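Long-range contacts in CBS domain protein (Bacillus anthracis, PDB 3LQN), which is of unknown function but carries two CBS domains, a pairing that in related proteins often binds adenosine nucleotides and serves regulation: residues His29-Asn34 with Leu54-Lys59; Gly35-Leu40 with Arg83-Lys88. All coordinates share one frame; numbering follows the deposited sequence. Where two conformers were deposited one is given.

Contact 1: His29-Asn34 with Leu54-Lys59; sequences HVQIGN and LDPMYK. With SO4 (sulfate ion), chain F; SO4 (sulfate ion), chain C.
H29 and V30 meet L54 in a mixed backbone and aromatic contact within the first CBS domain, where the loop leading to helix 36-46 runs past the end of strand 50-54 and the hairpin turn after it. One straight bond ties the backbones: L54 N donates to V30 O at 2.9 Å, with 166° at the hydrogen. Beyond it L54 O is bridged to I32 N by a water that donates to the former and accepts from the latter, while Q31 CA lies 3.5 Å from L54 O in a CA-H...O contact. The H29 imidazole has L54 CD1 over one face, 3.9 Å from the ring centroid. CG of H29 sits between its backbone N and carbonyl carbon (chi1 62°), which turns the ring across the leucine. In its given conformer the Y58 ring completes an offset edge-to-face pair, its edge toward the H29 face with planes at 77°. In the turn D55-Y58, M57 N to D55 OD1 forms an Asx turn and K59 N reaches that oxygen from the other face. Direct bond and water together thus give V30 O, L54 N, L54 O and I32 N partners, with H29 packed on L54 CD1.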
# COMPACT_ATOMS: atom_id res chain seq x y z
N HIS A 29 -9.39 -13.98 1.94
CA HIS A 29 -10.63 -13.25 2.31
C HIS A 29 -11.03 -13.58 3.75
O HIS A 29 -10.48 -14.52 4.36
CB HIS A 29 -11.77 -13.62 1.31
CG HIS A 29 -12.14 -15.07 1.29
ND1 HIS A 29 -11.69 -15.94 0.32
CD2 HIS A 29 -12.96 -15.80 2.09
CE1 HIS A 29 -12.19 -17.14 0.54
NE2 HIS A 29 -12.97 -17.08 1.61
N VAL A 30 -11.98 -12.82 4.28
CA VAL A 30 -12.65 -13.11 5.54
C VAL A 30 -14.16 -12.88 5.36
O VAL A 30 -14.61 -12.40 4.32
CB VAL A 30 -12.08 -12.23 6.71
CG1 VAL A 30 -10.65 -12.68 7.05
CG2 VAL A 30 -12.10 -10.73 6.32
N GLN A 31 -14.93 -13.16 6.41
CA GLN A 31 -16.39 -12.94 6.48
C GLN A 31 -16.76 -11.90 7.52
O GLN A 31 -15.99 -11.67 8.43
CB GLN A 31 -17.06 -14.27 6.89
CG GLN A 31 -16.86 -15.33 5.84
CD GLN A 31 -17.93 -16.41 5.91
OE1 GLN A 31 -18.56 -16.73 4.91
NE2 GLN A 31 -18.15 -16.94 7.10
N ILE A 32 -17.95 -11.29 7.43
CA ILE A 32 -18.29 -10.16 8.36
C ILE A 32 -18.25 -10.44 9.89
O ILE A 32 -17.97 -9.55 10.74
CB ILE A 32 -19.67 -9.44 7.99
CG1 ILE A 32 -20.84 -10.40 8.21
CG2 ILE A 32 -19.65 -8.88 6.54
CD1 ILE A 32 -22.19 -9.70 8.42
N GLY A 33 -18.53 -11.68 10.23
CA GLY A 33 -18.51 -12.09 11.61
C GLY A 33 -17.18 -12.61 12.09
O GLY A 33 -17.09 -12.94 13.26
N ASN A 34 -16.15 -12.68 11.23
CA ASN A 34 -14.83 -13.04 11.75
C ASN A 34 -14.30 -12.02 12.76
O ASN A 34 -14.56 -10.82 12.61
CB ASN A 34 -13.82 -13.20 10.62
CG ASN A 34 -14.01 -14.51 9.82
OD1 ASN A 34 -13.74 -14.56 8.65
ND2 ASN A 34 -14.50 -15.54 10.49
N LEU A 54 -16.27 -11.30 2.27
CA LEU A 54 -17.21 -12.01 1.41
C LEU A 54 -18.32 -12.60 2.27
O LEU A 54 -18.13 -12.81 3.46
CB LEU A 54 -16.53 -13.18 0.67
CG LEU A 54 -15.33 -12.76 -0.23
CD1 LEU A 54 -14.83 -14.07 -0.92
CD2 LEU A 54 -15.72 -11.68 -1.25
N ASP A 55 -19.46 -12.84 1.66
CA ASP A 55 -20.52 -13.61 2.33
C ASP A 55 -20.40 -15.08 2.01
O ASP A 55 -19.46 -15.51 1.30
CB ASP A 55 -21.93 -13.03 2.04
CG ASP A 55 -22.34 -13.08 0.60
OD1 ASP A 55 -21.93 -13.97 -0.18
OD2 ASP A 55 -23.15 -12.22 0.23
N PRO A 56 -21.36 -15.90 2.53
CA PRO A 56 -21.19 -17.33 2.25
C PRO A 56 -21.40 -17.72 0.79
O PRO A 56 -21.07 -18.84 0.40
CB PRO A 56 -22.26 -17.98 3.15
CG PRO A 56 -22.38 -17.07 4.30
CD PRO A 56 -22.17 -15.66 3.73
N MET A 57 -21.95 -16.83 -0.03
CA MET A 57 -22.08 -17.11 -1.43
C MET A 57 -20.92 -16.55 -2.27
O MET A 57 -20.99 -16.50 -3.49
CB MET A 57 -23.41 -16.60 -1.89
CG MET A 57 -24.47 -17.10 -0.86
SD MET A 57 -25.96 -16.29 -1.22
CE MET A 57 -26.10 -16.68 -2.94
N TYR A 58 -19.89 -16.12 -1.54
CA TYR A 58 -18.70 -15.58 -2.15
C TYR A 58 -19.04 -14.29 -2.93
O TYR A 58 -18.44 -13.97 -3.96
CB TYR A 58 -18.05 -16.68 -3.02
CG TYR A 58 -17.26 -17.72 -2.22
CD1 TYR A 58 -15.90 -17.54 -2.00
CD2 TYR A 58 -17.85 -18.88 -1.71
CE1 TYR A 58 -15.16 -18.46 -1.29
CE2 TYR A 58 -17.11 -19.82 -1.02
CZ TYR A 58 -15.76 -19.59 -0.81
OH TYR A 58 -14.99 -20.50 -0.13
N LYS A 59 -20.00 -13.54 -2.38
CA LYS A 59 -20.31 -12.20 -2.87
C LYS A 59 -19.57 -11.17 -2.05
O LYS A 59 -19.34 -11.35 -0.86
CB LYS A 59 -21.83 -11.96 -2.88
CG LYS A 59 -22.46 -12.75 -4.04
CD LYS A 59 -23.97 -12.73 -4.09
CE LYS A 59 -24.42 -13.56 -5.28
NZ LYS A 59 -25.64 -12.96 -5.91
S SO4 F . -14.91 -19.01 9.08
O1 SO4 F . -15.77 -17.88 9.47
O2 SO4 F . -15.54 -20.26 9.51
O3 SO4 F . -14.79 -19.05 7.62
O4 SO4 F . -13.58 -18.88 9.68
S SO4 C . -13.24 -15.99 14.54
O1 SO4 C . -14.70 -16.14 14.63
O2 SO4 C . -12.73 -17.32 14.20
O3 SO4 C . -13.02 -15.15 13.40
O4 SO4 C . -12.69 -15.47 15.74
O HOH W 1 -19.69 -11.74 5.59

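Contact 2: Gly35-Leu40 with Arg83-Lys88; sequences GLEHAL and RLEEMK. With SO4 (sulfate ion), chain C.
L36 in the first turn of helix 36-46 packs against L84 and M87, joining a CBS-domain helix to a 3-10 segment and the loop beyond it. The L36 side chain lies obliquely to that of M87, and its CD1 presses on M87 CB at 3.4 Å, tighter than usual for two carbons. Its other branch, CD2, lies 3.5 Å from K88 O. L84 has its CG anti to the carbonyl carbon (chi1 -61°) and divides its methyls between two helix residues: CD2 meets L36 CB at 3.8 Å, whereas CD1 meets L40 CD2 with the two side chains at about a right angle. F81 of the second subunit packs on both L40 and L84, bringing this apolar patch to the dimer interface. Toward the exposed side, E37 lays CG against L84 CB and, in the given conformers, runs alongside E85, the carboxylate planes 86° apart. At the helix start, G35 is the N-cap, and the backbones of G35 and K88 form a single beta bridge. Here a sulfate, probably from the crystallisation liquor, is held by G35 N and H38 ND1, while L36 N donates to M87 O at 2.9 Å from above the carbonyl plane.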
# COMPACT_ATOMS: atom_id res chain seq x y z
N GLY A 35 -13.59 -12.50 13.78
CA GLY A 35 -12.85 -11.65 14.74
C GLY A 35 -11.74 -10.84 14.08
O GLY A 35 -11.23 -11.22 13.03
N LEU A 36 -11.36 -9.70 14.68
CA LEU A 36 -10.27 -8.93 14.10
C LEU A 36 -8.90 -9.59 14.32
O LEU A 36 -8.00 -9.32 13.58
CB LEU A 36 -10.25 -7.51 14.63
CG LEU A 36 -11.43 -6.65 14.18
CD1 LEU A 36 -11.14 -5.20 14.55
CD2 LEU A 36 -11.59 -6.76 12.67
N GLU A 37 -8.73 -10.41 15.36
CA GLU A 37 -7.45 -11.11 15.51
C GLU A 37 -7.29 -12.10 14.34
O GLU A 37 -6.20 -12.25 13.77
CB GLU A 37 -7.33 -11.84 16.85
CG GLU A 37 -7.18 -10.90 18.06
CD GLU A 37 -6.87 -11.65 19.35
OE1 GLU A 37 -7.78 -12.34 19.87
OE2 GLU A 37 -5.73 -11.55 19.85
N HIS A 38 -8.37 -12.79 14.00
CA HIS A 38 -8.40 -13.68 12.84
C HIS A 38 -8.10 -12.90 11.57
O HIS A 38 -7.25 -13.26 10.79
CB HIS A 38 -9.79 -14.33 12.72
CG HIS A 38 -9.92 -15.32 11.61
ND1 HIS A 38 -11.00 -16.18 11.50
CD2 HIS A 38 -9.09 -15.62 10.58
CE1 HIS A 38 -10.84 -16.94 10.43
NE2 HIS A 38 -9.69 -16.62 9.85
N ALA A 39 -8.83 -11.81 11.36
CA ALA A 39 -8.62 -11.03 10.15
C ALA A 39 -7.20 -10.48 10.04
O ALA A 39 -6.62 -10.49 8.96
CB ALA A 39 -9.66 -9.90 10.06
N LEU A 40 -6.65 -9.96 11.15
CA LEU A 40 -5.32 -9.35 11.08
C LEU A 40 -4.28 -10.43 10.79
O LEU A 40 -3.32 -10.22 10.02
CB LEU A 40 -5.01 -8.61 12.40
CG LEU A 40 -3.67 -7.87 12.35
CD1 LEU A 40 -3.71 -6.66 11.34
CD2 LEU A 40 -3.39 -7.32 13.76
N ARG A 83 -7.89 -4.83 22.55
CA ARG A 83 -9.24 -4.70 21.99
C ARG A 83 -9.60 -5.62 20.84
O ARG A 83 -10.79 -5.81 20.55
CB ARG A 83 -9.53 -3.26 21.56
CG ARG A 83 -9.30 -2.21 22.65
CD ARG A 83 -10.42 -1.24 22.79
NE ARG A 83 -10.60 -0.38 21.63
CZ ARG A 83 -11.70 -0.36 20.89
NH1 ARG A 83 -11.79 0.45 19.85
NH2 ARG A 83 -12.72 -1.16 21.20
N LEU A 84 -8.60 -6.17 20.14
CA LEU A 84 -8.94 -6.94 18.95
C LEU A 84 -9.78 -8.15 19.25
O LEU A 84 -10.62 -8.51 18.44
CB LEU A 84 -7.71 -7.39 18.15
CG LEU A 84 -6.86 -6.21 17.63
CD1 LEU A 84 -5.50 -6.83 17.18
CD2 LEU A 84 -7.63 -5.51 16.50
N GLU A 85 -9.55 -8.75 20.42
CA GLU A 85 -10.22 -9.98 20.82
C GLU A 85 -11.75 -9.79 20.87
O GLU A 85 -12.51 -10.74 20.73
CB GLU A 85 -9.70 -10.41 22.21
CG GLU A 85 -10.32 -11.71 22.71
CD GLU A 85 -9.84 -12.12 24.11
OE1 GLU A 85 -9.99 -11.33 25.09
OE2 GLU A 85 -9.34 -13.26 24.23
N GLU A 86 -12.18 -8.55 21.08
CA GLU A 86 -13.59 -8.23 21.27
C GLU A 86 -14.29 -7.74 20.00
O GLU A 86 -15.48 -7.52 20.02
CB GLU A 86 -13.77 -7.12 22.33
CG GLU A 86 -12.64 -6.94 23.37
CD GLU A 86 -12.75 -5.60 24.14
OE1 GLU A 86 -11.86 -5.29 24.96
OE2 GLU A 86 -13.73 -4.86 23.92
N MET A 87 -13.53 -7.52 18.92
CA MET A 87 -14.06 -6.90 17.73
C MET A 87 -14.19 -7.81 16.55
O MET A 87 -13.49 -8.83 16.44
CB MET A 87 -13.12 -5.75 17.32
CG MET A 87 -13.01 -4.76 18.50
SD MET A 87 -11.79 -3.46 18.19
CE MET A 87 -12.57 -2.49 16.98
N LYS A 88 -15.08 -7.41 15.66
CA LYS A 88 -15.33 -8.18 14.44
C LYS A 88 -15.03 -7.36 13.20
O LYS A 88 -14.98 -6.13 13.21
CB LYS A 88 -16.80 -8.66 14.40
CG LYS A 88 -17.10 -9.75 15.44
CD LYS A 88 -18.48 -10.25 15.32
CE LYS A 88 -18.52 -11.74 15.75
NZ LYS A 88 -17.80 -11.97 17.02
S SO4 C . -13.24 -15.99 14.54
O1 SO4 C . -14.70 -16.14 14.63
O2 SO4 C . -12.73 -17.32 14.20
O3 SO4 C . -13.02 -15.15 13.40
O4 SO4 C . -12.69 -15.47 15.74
O HOH W 2 -10.89 -11.03 17.46

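In the fold
The first segments of the two contacts are consecutive, 29-34 running directly into 35-40, while their partners, 54-59 and 83-88, follow in the same order, so the contacts cross along the chain. Their centres are about 15 Å apart, and they touch where G33 O approaches K88 CE at 3.1 Å. Both are partly buried, but contact 2 encloses more surface, 406 against 278 Å², and reaches the second subunit; no other protein chain of the assembly touches contact 1. Each has one direct backbone hydrogen bond between its segments and a bridging water. Aromatic and CH-pi geometry distinguishes the hairpin side, aliphatic packing the helix side. One sulfate spans the junction, weakly bonded by N34 ND2.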